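DNA ligase (Archaeoglobus fulgidus, PDB 3GDE) probably seals nicks in double-stranded DNA during replication, recombination and repair, joining a 3'-hydroxyl to a 5'-phosphate at the expense of ATP. Local coordinates at residues 225-230 / 272-277; 257-262 / 297-302; 53-58 / 197-202; 191-196 / 216-221. One frame throughout, in Å; residues are numbered along the deposited sequence.

Contact 1: 225-230 / 272-277; sequences PVRMML and RRLENV. With PO4 (phosphate ion), chain B.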
# COMPACT_ATOMS: atom_id res chain seq x y z
N PRO A 225 10.97 -7.37 -3.97
CA PRO A 225 11.04 -6.52 -2.78
C PRO A 225 10.68 -7.28 -1.53
O PRO A 225 9.81 -8.16 -1.54
CB PRO A 225 9.99 -5.44 -3.06
CG PRO A 225 9.02 -6.10 -3.98
CD PRO A 225 9.87 -6.97 -4.86
N VAL A 226 11.38 -6.93 -0.46
CA VAL A 226 11.06 -7.45 0.86
C VAL A 226 10.48 -6.34 1.73
O VAL A 226 10.88 -5.17 1.64
CB VAL A 226 12.23 -8.30 1.48
CG1 VAL A 226 13.44 -8.39 0.55
CG2 VAL A 226 12.59 -7.86 2.91
N ARG A 227 9.49 -6.70 2.53
CA ARG A 227 8.82 -5.75 3.40
C ARG A 227 9.83 -5.19 4.38
O ARG A 227 10.55 -5.94 5.04
CB ARG A 227 7.68 -6.43 4.15
CG ARG A 227 6.50 -5.54 4.36
CD ARG A 227 5.75 -5.33 3.07
NE ARG A 227 4.57 -6.18 2.97
CZ ARG A 227 3.41 -5.92 3.56
NH1 ARG A 227 3.27 -4.83 4.31
NH2 ARG A 227 2.39 -6.75 3.42
N MET A 228 9.92 -3.87 4.44
CA MET A 228 10.94 -3.23 5.27
C MET A 228 10.69 -3.45 6.77
O MET A 228 9.55 -3.52 7.22
CB MET A 228 11.02 -1.74 4.96
CG MET A 228 11.46 -1.44 3.54
SD MET A 228 10.95 0.21 3.12
CE MET A 228 11.72 0.40 1.50
N MET A 229 11.78 -3.58 7.52
CA MET A 229 11.68 -3.59 8.98
C MET A 229 11.30 -2.19 9.45
O MET A 229 11.85 -1.20 8.97
CB MET A 229 13.01 -4.03 9.61
CG MET A 229 12.99 -4.13 11.11
SD MET A 229 14.48 -4.91 11.71
CE MET A 229 14.11 -5.06 13.46
N LEU A 230 10.36 -2.11 10.38
CA LEU A 230 9.84 -0.82 10.83
C LEU A 230 10.19 -0.52 12.28
O LEU A 230 10.34 -1.44 13.08
CB LEU A 230 8.32 -0.77 10.64
CG LEU A 230 7.75 -1.02 9.24
CD1 LEU A 230 6.23 -1.01 9.29
CD2 LEU A 230 8.26 0.02 8.25
N ARG A 272 8.92 3.02 0.10
CA ARG A 272 8.45 2.55 1.40
C ARG A 272 7.25 1.61 1.26
O ARG A 272 7.16 0.62 1.97
CB ARG A 272 8.15 3.77 2.31
CG ARG A 272 7.20 3.61 3.51
CD ARG A 272 7.73 2.78 4.69
NE ARG A 272 7.01 1.52 4.68
CZ ARG A 272 6.07 1.14 5.53
NH1 ARG A 272 5.71 1.88 6.57
NH2 ARG A 272 5.50 -0.03 5.33
N ARG A 273 6.36 1.94 0.32
CA ARG A 273 5.17 1.11 0.06
C ARG A 273 5.42 0.13 -1.09
O ARG A 273 4.48 -0.49 -1.63
CB ARG A 273 3.92 1.97 -0.24
CG ARG A 273 3.85 3.39 0.37
CD ARG A 273 4.14 3.52 1.88
NE ARG A 273 3.29 2.74 2.78
CZ ARG A 273 3.11 3.02 4.08
NH1 ARG A 273 3.71 4.07 4.64
NH2 ARG A 273 2.33 2.25 4.83
N LEU A 274 6.69 0.01 -1.45
CA LEU A 274 7.18 -0.90 -2.47
C LEU A 274 6.61 -0.64 -3.87
O LEU A 274 6.29 -1.57 -4.59
CB LEU A 274 7.00 -2.38 -2.05
CG LEU A 274 7.60 -2.83 -0.72
CD1 LEU A 274 7.26 -4.28 -0.47
CD2 LEU A 274 9.11 -2.62 -0.66
N GLU A 275 6.48 0.64 -4.23
CA GLU A 275 6.26 1.02 -5.62
C GLU A 275 7.62 0.97 -6.31
O GLU A 275 8.62 1.41 -5.74
CB GLU A 275 5.69 2.45 -5.73
CG GLU A 275 5.30 2.88 -7.15
CD GLU A 275 5.33 4.41 -7.37
OE1 GLU A 275 5.39 5.18 -6.38
OE2 GLU A 275 5.30 4.85 -8.56
N ASN A 276 7.64 0.44 -7.54
CA ASN A 276 8.83 0.45 -8.38
C ASN A 276 9.08 1.88 -8.88
O ASN A 276 8.35 2.39 -9.73
CB ASN A 276 8.69 -0.55 -9.54
CG ASN A 276 10.01 -0.85 -10.25
OD1 ASN A 276 10.25 -1.99 -10.66
ND2 ASN A 276 10.85 0.16 -10.41
N VAL A 277 10.10 2.53 -8.33
CA VAL A 277 10.39 3.93 -8.65
C VAL A 277 11.73 4.06 -9.41
O VAL A 277 12.31 5.14 -9.49
CB VAL A 277 10.41 4.84 -7.36
CG1 VAL A 277 9.01 4.97 -6.75
CG2 VAL A 277 11.40 4.31 -6.31
P PO4 B . 6.83 4.31 8.95
O1 PO4 B . 7.73 4.18 7.74
O2 PO4 B . 7.63 3.86 10.15
O3 PO4 B . 6.40 5.74 9.15
O4 PO4 B . 5.63 3.43 8.76
O HOH W 1 7.75 -1.97 3.12

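Contact 2: 257-262 / 297-302; sequences RVQVHW and ILDGEV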
# COMPACT_ATOMS: atom_id res chain seq x y z
N ARG A 257 12.23 6.53 2.41
CA ARG A 257 12.85 5.23 2.48
C ARG A 257 12.75 4.46 1.15
O ARG A 257 11.73 4.50 0.46
CB ARG A 257 12.26 4.43 3.62
CG ARG A 257 13.16 3.31 4.06
CD ARG A 257 12.78 2.80 5.42
NE ARG A 257 13.43 1.52 5.68
CZ ARG A 257 13.13 0.74 6.71
NH1 ARG A 257 12.20 1.11 7.58
NH2 ARG A 257 13.77 -0.42 6.86
N VAL A 258 13.84 3.80 0.79
CA VAL A 258 13.88 2.98 -0.41
C VAL A 258 14.64 1.69 -0.15
O VAL A 258 15.38 1.54 0.84
CB VAL A 258 14.53 3.71 -1.63
CG1 VAL A 258 13.73 4.92 -2.04
CG2 VAL A 258 16.01 4.04 -1.38
N GLN A 259 14.45 0.76 -1.07
CA GLN A 259 15.17 -0.50 -1.06
C GLN A 259 15.78 -0.72 -2.45
O GLN A 259 15.08 -0.68 -3.46
CB GLN A 259 14.23 -1.62 -0.65
CG GLN A 259 14.89 -2.94 -0.41
CD GLN A 259 13.89 -3.99 -0.03
OE1 GLN A 259 13.40 -4.72 -0.89
NE2 GLN A 259 13.55 -4.05 1.25
N VAL A 260 17.09 -0.92 -2.48
CA VAL A 260 17.85 -0.96 -3.73
C VAL A 260 18.37 -2.37 -4.00
O VAL A 260 19.02 -2.97 -3.14
CB VAL A 260 19.01 0.07 -3.70
CG1 VAL A 260 19.99 -0.14 -4.86
CG2 VAL A 260 18.45 1.50 -3.71
N HIS A 261 18.05 -2.88 -5.19
CA HIS A 261 18.43 -4.23 -5.60
C HIS A 261 19.40 -4.20 -6.79
O HIS A 261 19.11 -3.55 -7.80
CB HIS A 261 17.18 -5.02 -5.99
CG HIS A 261 16.21 -5.24 -4.88
ND1 HIS A 261 15.98 -6.49 -4.33
CD2 HIS A 261 15.39 -4.39 -4.23
CE1 HIS A 261 15.06 -6.39 -3.38
NE2 HIS A 261 14.69 -5.12 -3.30
N TRP A 262 20.52 -4.91 -6.67
CA TRP A 262 21.61 -4.84 -7.65
C TRP A 262 22.78 -5.76 -7.29
O TRP A 262 23.23 -5.72 -6.15
CB TRP A 262 22.11 -3.37 -7.69
CG TRP A 262 23.54 -3.16 -8.14
CD1 TRP A 262 24.65 -3.07 -7.35
CD2 TRP A 262 23.99 -2.97 -9.49
NE1 TRP A 262 25.77 -2.84 -8.12
CE2 TRP A 262 25.39 -2.78 -9.44
CE3 TRP A 262 23.35 -2.95 -10.73
CZ2 TRP A 262 26.16 -2.58 -10.59
CZ3 TRP A 262 24.12 -2.74 -11.87
CH2 TRP A 262 25.51 -2.56 -11.79
N ILE A 297 21.13 -6.21 -1.77
CA ILE A 297 19.86 -5.53 -1.57
C ILE A 297 20.04 -4.66 -0.34
O ILE A 297 20.31 -5.15 0.76
CB ILE A 297 18.68 -6.50 -1.43
CG1 ILE A 297 18.46 -7.24 -2.74
CG2 ILE A 297 17.40 -5.74 -1.00
CD1 ILE A 297 17.74 -8.54 -2.59
N LEU A 298 19.91 -3.35 -0.55
CA LEU A 298 20.20 -2.37 0.49
C LEU A 298 18.95 -1.64 0.95
O LEU A 298 18.07 -1.34 0.14
CB LEU A 298 21.22 -1.34 -0.02
CG LEU A 298 22.57 -1.82 -0.55
CD1 LEU A 298 23.41 -0.63 -0.99
CD2 LEU A 298 23.32 -2.64 0.49
N ASP A 299 18.90 -1.33 2.25
CA ASP A 299 17.93 -0.41 2.82
C ASP A 299 18.54 0.98 2.97
O ASP A 299 19.62 1.14 3.54
CB ASP A 299 17.48 -0.91 4.20
CG ASP A 299 16.05 -1.45 4.20
OD1 ASP A 299 15.54 -1.90 3.13
OD2 ASP A 299 15.44 -1.43 5.30
N GLY A 300 17.84 1.99 2.47
CA GLY A 300 18.34 3.36 2.51
C GLY A 300 17.30 4.47 2.60
O GLY A 300 16.10 4.25 2.55
N GLU A 301 17.81 5.69 2.73
CA GLU A 301 16.98 6.88 2.68
C GLU A 301 17.44 7.77 1.53
O GLU A 301 18.63 8.08 1.40
CB GLU A 301 17.08 7.63 4.01
CG GLU A 301 15.88 8.47 4.33
CD GLU A 301 14.73 7.69 4.95
OE1 GLU A 301 13.59 8.21 4.91
OE2 GLU A 301 14.94 6.59 5.50
N VAL A 302 16.49 8.15 0.68
CA VAL A 302 16.77 9.13 -0.37
C VAL A 302 16.35 10.52 0.11
O VAL A 302 15.22 10.71 0.60
CB VAL A 302 16.06 8.75 -1.69
CG1 VAL A 302 16.17 9.86 -2.72
CG2 VAL A 302 16.67 7.49 -2.26

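Contact 3: 53-58 / 197-202; sequences VYPPWD and TNDLGR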
# COMPACT_ATOMS: atom_id res chain seq x y z
N VAL A 53 -5.35 -7.26 -8.46
CA VAL A 53 -5.11 -7.94 -9.72
C VAL A 53 -3.60 -8.19 -9.88
O VAL A 53 -3.18 -9.25 -10.37
CB VAL A 53 -5.71 -7.14 -10.90
CG1 VAL A 53 -5.42 -7.80 -12.22
CG2 VAL A 53 -7.22 -6.97 -10.71
N TYR A 54 -2.80 -7.21 -9.44
CA TYR A 54 -1.33 -7.31 -9.43
C TYR A 54 -0.80 -6.90 -8.07
O TYR A 54 -1.42 -6.11 -7.39
CB TYR A 54 -0.70 -6.41 -10.52
CG TYR A 54 -1.27 -6.65 -11.90
CD1 TYR A 54 -0.88 -7.77 -12.66
CD2 TYR A 54 -2.22 -5.78 -12.44
CE1 TYR A 54 -1.42 -8.00 -13.91
CE2 TYR A 54 -2.77 -6.00 -13.70
CZ TYR A 54 -2.37 -7.11 -14.43
OH TYR A 54 -2.92 -7.34 -15.67
N PRO A 55 0.36 -7.46 -7.66
CA PRO A 55 1.12 -6.90 -6.53
C PRO A 55 1.52 -5.45 -6.82
O PRO A 55 1.73 -5.09 -7.98
CB PRO A 55 2.35 -7.80 -6.46
CG PRO A 55 1.90 -9.08 -7.07
CD PRO A 55 1.00 -8.68 -8.19
N PRO A 56 1.61 -4.60 -5.78
CA PRO A 56 1.91 -3.18 -6.01
C PRO A 56 3.31 -2.94 -6.60
O PRO A 56 3.52 -1.98 -7.36
CB PRO A 56 1.80 -2.56 -4.61
CG PRO A 56 2.01 -3.70 -3.67
CD PRO A 56 1.42 -4.90 -4.35
N TRP A 57 4.25 -3.81 -6.27
CA TRP A 57 5.62 -3.69 -6.75
C TRP A 57 5.80 -4.14 -8.20
O TRP A 57 6.79 -3.80 -8.85
CB TRP A 57 6.54 -4.49 -5.84
CG TRP A 57 6.17 -5.93 -5.73
CD1 TRP A 57 5.35 -6.49 -4.79
CD2 TRP A 57 6.64 -7.01 -6.56
NE1 TRP A 57 5.27 -7.85 -4.99
CE2 TRP A 57 6.05 -8.19 -6.07
CE3 TRP A 57 7.49 -7.08 -7.67
CZ2 TRP A 57 6.28 -9.44 -6.66
CZ3 TRP A 57 7.73 -8.32 -8.25
CH2 TRP A 57 7.11 -9.49 -7.74
N ASP A 58 4.85 -4.94 -8.69
CA ASP A 58 4.76 -5.32 -10.09
C ASP A 58 4.56 -4.04 -10.90
O ASP A 58 3.79 -3.17 -10.51
CB ASP A 58 3.58 -6.29 -10.27
CG ASP A 58 3.51 -6.92 -11.66
OD1 ASP A 58 3.72 -6.22 -12.68
OD2 ASP A 58 3.21 -8.13 -11.74
N THR A 197 8.37 -12.11 -0.25
CA THR A 197 7.92 -12.27 -1.65
C THR A 197 6.95 -11.19 -2.07
O THR A 197 6.90 -10.84 -3.25
CB THR A 197 7.24 -13.64 -1.92
OG1 THR A 197 6.07 -13.76 -1.11
CG2 THR A 197 8.20 -14.79 -1.63
N ASN A 198 6.18 -10.68 -1.11
CA ASN A 198 5.12 -9.70 -1.35
C ASN A 198 4.11 -10.09 -2.44
O ASN A 198 3.59 -9.24 -3.19
CB ASN A 198 5.73 -8.31 -1.57
CG ASN A 198 6.26 -7.71 -0.28
OD1 ASN A 198 5.49 -7.20 0.53
ND2 ASN A 198 7.57 -7.79 -0.08
N ASP A 199 3.84 -11.39 -2.51
CA ASP A 199 2.82 -11.95 -3.39
C ASP A 199 2.15 -13.11 -2.66
O ASP A 199 2.71 -14.21 -2.60
CB ASP A 199 3.46 -12.42 -4.70
CG ASP A 199 2.43 -12.83 -5.75
OD1 ASP A 199 1.27 -13.15 -5.41
OD2 ASP A 199 2.79 -12.84 -6.94
N LEU A 200 0.96 -12.86 -2.10
CA LEU A 200 0.21 -13.87 -1.37
C LEU A 200 -0.24 -15.03 -2.24
O LEU A 200 -0.41 -16.15 -1.75
CB LEU A 200 -1.02 -13.27 -0.67
CG LEU A 200 -0.97 -13.15 0.85
CD1 LEU A 200 -2.38 -12.92 1.40
CD2 LEU A 200 -0.33 -14.38 1.53
N GLY A 201 -0.45 -14.76 -3.52
CA GLY A 201 -0.78 -15.80 -4.49
C GLY A 201 0.35 -16.80 -4.65
O GLY A 201 0.12 -18.01 -4.56
N ARG A 202 1.56 -16.28 -4.87
CA ARG A 202 2.77 -17.09 -4.91
C ARG A 202 2.92 -17.92 -3.64
O ARG A 202 3.24 -19.11 -3.69
CB ARG A 202 4.00 -16.19 -5.08
CG ARG A 202 5.09 -16.76 -5.97
CD ARG A 202 6.38 -17.11 -5.25
NE ARG A 202 7.27 -15.96 -5.19
CZ ARG A 202 8.60 -15.99 -5.20
NH1 ARG A 202 9.26 -17.14 -5.29
NH2 ARG A 202 9.28 -14.85 -5.13

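Contact 4: 191-196 / 216-221; sequences ERAYMI and RKMKIE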
# COMPACT_ATOMS: atom_id res chain seq x y z
N GLU A 191 2.98 -15.74 6.93
CA GLU A 191 3.34 -14.35 7.14
C GLU A 191 4.78 -14.06 6.73
O GLU A 191 5.01 -13.16 5.92
CB GLU A 191 3.18 -14.01 8.62
CG GLU A 191 3.70 -12.65 8.99
CD GLU A 191 2.61 -11.66 9.15
OE1 GLU A 191 2.24 -11.38 10.31
OE2 GLU A 191 2.10 -11.18 8.11
N ARG A 192 5.73 -14.81 7.29
CA ARG A 192 7.16 -14.62 6.99
C ARG A 192 7.49 -14.72 5.51
O ARG A 192 8.26 -13.92 5.00
CB ARG A 192 8.03 -15.60 7.78
CG ARG A 192 8.58 -15.03 9.07
CD ARG A 192 9.51 -16.02 9.76
NE ARG A 192 8.79 -16.84 10.74
CZ ARG A 192 8.64 -18.16 10.66
NH1 ARG A 192 9.18 -18.84 9.65
NH2 ARG A 192 7.96 -18.80 11.60
N ALA A 193 6.90 -15.70 4.84
CA ALA A 193 7.07 -15.90 3.39
C ALA A 193 6.48 -14.75 2.56
O ALA A 193 7.03 -14.36 1.52
CB ALA A 193 6.45 -17.23 2.98
N TYR A 194 5.35 -14.22 3.02
CA TYR A 194 4.73 -13.05 2.42
C TYR A 194 5.63 -11.81 2.50
O TYR A 194 5.71 -11.03 1.55
CB TYR A 194 3.38 -12.76 3.08
CG TYR A 194 2.60 -11.64 2.44
CD1 TYR A 194 2.50 -11.53 1.05
CD2 TYR A 194 1.91 -10.73 3.22
CE1 TYR A 194 1.75 -10.51 0.46
CE2 TYR A 194 1.16 -9.71 2.65
CZ TYR A 194 1.09 -9.61 1.27
OH TYR A 194 0.34 -8.59 0.71
N MET A 195 6.29 -11.65 3.65
CA MET A 195 7.15 -10.49 3.86
C MET A 195 8.38 -10.45 2.93
O MET A 195 8.91 -9.38 2.64
CB MET A 195 7.56 -10.38 5.34
CG MET A 195 6.41 -10.17 6.33
SD MET A 195 5.34 -8.75 5.97
CE MET A 195 4.02 -8.99 7.15
N ILE A 196 8.83 -11.61 2.45
CA ILE A 196 9.98 -11.64 1.54
C ILE A 196 9.63 -11.82 0.05
O ILE A 196 10.51 -11.69 -0.80
CB ILE A 196 11.08 -12.66 1.95
CG1 ILE A 196 10.55 -14.09 1.87
CG2 ILE A 196 11.67 -12.33 3.33
CD1 ILE A 196 11.64 -15.11 1.65
N ARG A 216 9.19 -22.35 4.52
CA ARG A 216 10.38 -22.03 5.30
C ARG A 216 11.60 -21.88 4.40
O ARG A 216 12.48 -21.08 4.69
CB ARG A 216 10.67 -23.11 6.33
CG ARG A 216 9.78 -23.10 7.55
CD ARG A 216 10.02 -24.38 8.35
NE ARG A 216 9.19 -24.46 9.55
CZ ARG A 216 9.61 -24.15 10.78
NH1 ARG A 216 10.85 -23.72 10.99
NH2 ARG A 216 8.77 -24.27 11.80
N LYS A 217 11.61 -22.64 3.31
CA LYS A 217 12.71 -22.69 2.35
C LYS A 217 12.76 -21.49 1.40
O LYS A 217 13.74 -21.33 0.66
CB LYS A 217 12.58 -23.97 1.52
CG LYS A 217 13.90 -24.65 1.16
CD LYS A 217 13.66 -25.92 0.33
CE LYS A 217 12.96 -27.02 1.13
NZ LYS A 217 12.58 -28.18 0.27
N MET A 218 11.72 -20.66 1.40
CA MET A 218 11.71 -19.47 0.54
C MET A 218 12.74 -18.43 0.99
O MET A 218 12.90 -18.16 2.18
CB MET A 218 10.31 -18.86 0.45
CG MET A 218 9.27 -19.80 -0.15
SD MET A 218 7.68 -19.03 -0.49
CE MET A 218 8.01 -18.23 -2.06
N LYS A 219 13.45 -17.87 0.01
CA LYS A 219 14.51 -16.90 0.28
C LYS A 219 14.27 -15.58 -0.44
O LYS A 219 13.49 -15.51 -1.40
CB LYS A 219 15.88 -17.46 -0.15
CG LYS A 219 16.35 -18.68 0.59
CD LYS A 219 17.51 -19.30 -0.16
CE LYS A 219 17.88 -20.68 0.41
NZ LYS A 219 18.88 -21.36 -0.48
N ILE A 220 14.95 -14.54 0.03
CA ILE A 220 15.02 -13.26 -0.67
C ILE A 220 15.74 -13.48 -1.99
O ILE A 220 16.79 -14.11 -2.04
CB ILE A 220 15.79 -12.20 0.17
CG1 ILE A 220 15.09 -11.94 1.51
CG2 ILE A 220 15.97 -10.91 -0.62
CD1 ILE A 220 15.94 -11.21 2.53
N GLU A 221 15.16 -12.96 -3.07
CA GLU A 221 15.84 -12.91 -4.35
C GLU A 221 15.88 -11.48 -4.87
O GLU A 221 14.93 -10.71 -4.67
CB GLU A 221 15.24 -13.91 -5.37
CG GLU A 221 13.74 -13.88 -5.54
CD GLU A 221 13.19 -15.13 -6.26
OE1 GLU A 221 12.95 -16.16 -5.58
OE2 GLU A 221 12.99 -15.07 -7.49
O HOH W 2 12.69 -11.34 -2.14
O HOH W 3 11.51 -13.96 -2.93

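Contact 1: 225-230 / 272-277
L230 lays its CD2 methyl over one face of the R272 guanidinium, 3.6 Å from R272 NH1 and offset toward the rim, the two side chains crossing at about a right angle. On the opposite face lies the guanidinium of R273, whose CZ sits 3.7 Å above the plane, over the centre of R272. The edge belongs to a bound phosphate: its O4 lies in the guanidinium plane, 2.7 Å from R272 NH1, and the same nitrogen makes a weak hydrogen bond to O1. R272 NE is buried without a partner in the model. R272 leaves its backbone with CG anti to N (chi1 158°), then bends at chi2 and chi3, which brings its end toward L230. With a leucine here the phosphate would probably be held less firmly, and the R273 guanidinium would likely lose the flat group over it. Behind this, M228 SD packs 3.8 Å from R272 CA, and a water links M228 N to R272 O. L274 fills the other end, its CD2 3.8 Å from P225 CB and its CD1 facing R227 CD. R414 and K420, like R272 predicted to bind ATP, also hold the phosphate, so the ion, probably from the crystallisation liquor, may mark a phosphate position of the nucleotide. P225 and M228 rest on Q259 of strand 256-262, while R227 packs on Y194 and M195 of helix 187-197.

Contact 2: 257-262 / 297-302
D299 OD2 is gripped by two groups: R257 NH2 makes a salt bridge to it, and Y409 OH a hydrogen bond. The modelled 2.5 Å between R257 NH2 and D299 OD2 is very short, so its exact length is doubtful. Guanidinium and carboxylate planes stand 87° apart, and one NH2 meets one oxygen rather than two pairs lying side by side. R257 arrives there because its chain is extended, with CG anti to the backbone N (chi1 -159°). The other oxygen, D299 OD1, takes a weak bond of 3.5 Å from Q259 NE2, which also donates to V226 O. Q259 OE1 in turn accepts from H261 NE2 at 2.8 Å. Over one face of that imidazole lies I297 CG2, a CH-pi contact 3.6 Å from the ring centroid. An alanine in place of H261 would probably leave Q259 OE1 without this donor, its amide freer to turn, and I297 without its flat neighbour. The backbones run antiparallel, with V258-G300 and V260-L298 as hydrogen-bonded pairs, both V260-L298 bonds being 2.8 Å long. On the face away from R257, V258 CG2 touches V302 CG2 at 3.6 Å. The chemistry is a largely buried polar chain from H261 through Q259 and D299 to R257, weak at the Q259-D299 link, which probably steadies an arginine predicted, like E301, to bind ATP.

Contact 3: 53-58 / 197-202
W57 and N198 form the tight heart of this small contact. The indole NE1 donates to the backbone O of N198 at 2.8 Å with an N-H...O angle of 164°. That oxygen lies in the indole plane, whereas NE1 stands 53° out of the N198 carbonyl plane. The aliphatic start of N198 closes in too, its CB 3.5 Å from W57 NE1. W57 can present this edge because its CG sits between the backbone N and the carbonyl carbon (chi1 57°), the crowded position. P55 braces the ring within the same type I turn, P55 to D58, its CB 3.2 Å above one indole face and offset toward the rim. The same P55 CB is 3.8 Å from N198 O, and P55 CG is 3.9 Å from D199 OD2. The packing thins beyond this point: W57 CZ2 comes obliquely to T197 O at 3.7 Å, while P56, at the outer corner of the turn, is exposed.

The N198 amide binds elsewhere, with ND2 to P225 O and OD1 weakly to R227 NE. D199 is an N-cap: its OD1 accepts from R202 N at 3.2 Å, more weakly from G201 N, and its OD2 accepts from Y43 OH. N198, with positive phi, is the first residue to leave helix 187-197, and D199 caps the start of helix 200-216. A tryptophan-bearing turn from the loop between helices 39-49 and 66-77 thus pins the break between two consecutive helices, an internal joint of the helical N-terminal part of the ligase.

Contact 4: 191-196 / 216-221
The C-terminal part of helix 187-197 packs, through A193 and I196, on M218 and I220 of the loop that follows helix 200-216. The deepest approach is by I196 CD1, which presses end-on against the loop backbone, 3.3 Å from M218 O and 3.4 Å from K219 C. It reaches there because I196 CG1 lies between the backbone N and the carbonyl carbon (chi1 64°). Its other branch, CG2, faces I220 CG1 at 3.9 Å, the two side chains crossing at about a right angle. One turn back, the small A193 leaves room for M218, whose SD comes 4.1 Å from A193 CB; M218 also rests on R202 and V206 of helix 200-216. Two waters lie between the I196 carbonyl and the loop backbone. One is 2.6 Å from I196 O and accepts from E221 N at 3.1 Å, and a second lies near I196 O and K219 O. K219, whose CB points away from the helix, is exposed, and I220 N is bonded to E348 OE2. This is helix-to-loop packing through small and branched apolar side chains, in the connector that leads from the helical part toward the adenylation domain, where I220 meets I297.

Along the chain, contacts 3 and 4 interlock, since 197-202 falls between 191-196 and 216-221, and they share the consecutive helices 187-197 and 200-216. Contacts 1 and 2 follow, likewise alternating, around strand 256-262. Contact 1 is the hub: its centre lies about 9 Å from that of contact 2, 12 Å from contact 3 and 14 Å from contact 4, and it touches all three. Contacts 2 and 3, with centres about 19 Å apart, do not meet. Contact 3 meets contact 1 through N198 and W57, while M229 O reaches R257. The loop 225-230 therefore ties the helical N-terminal part to the predicted ATP site, consistent with a closed conformation.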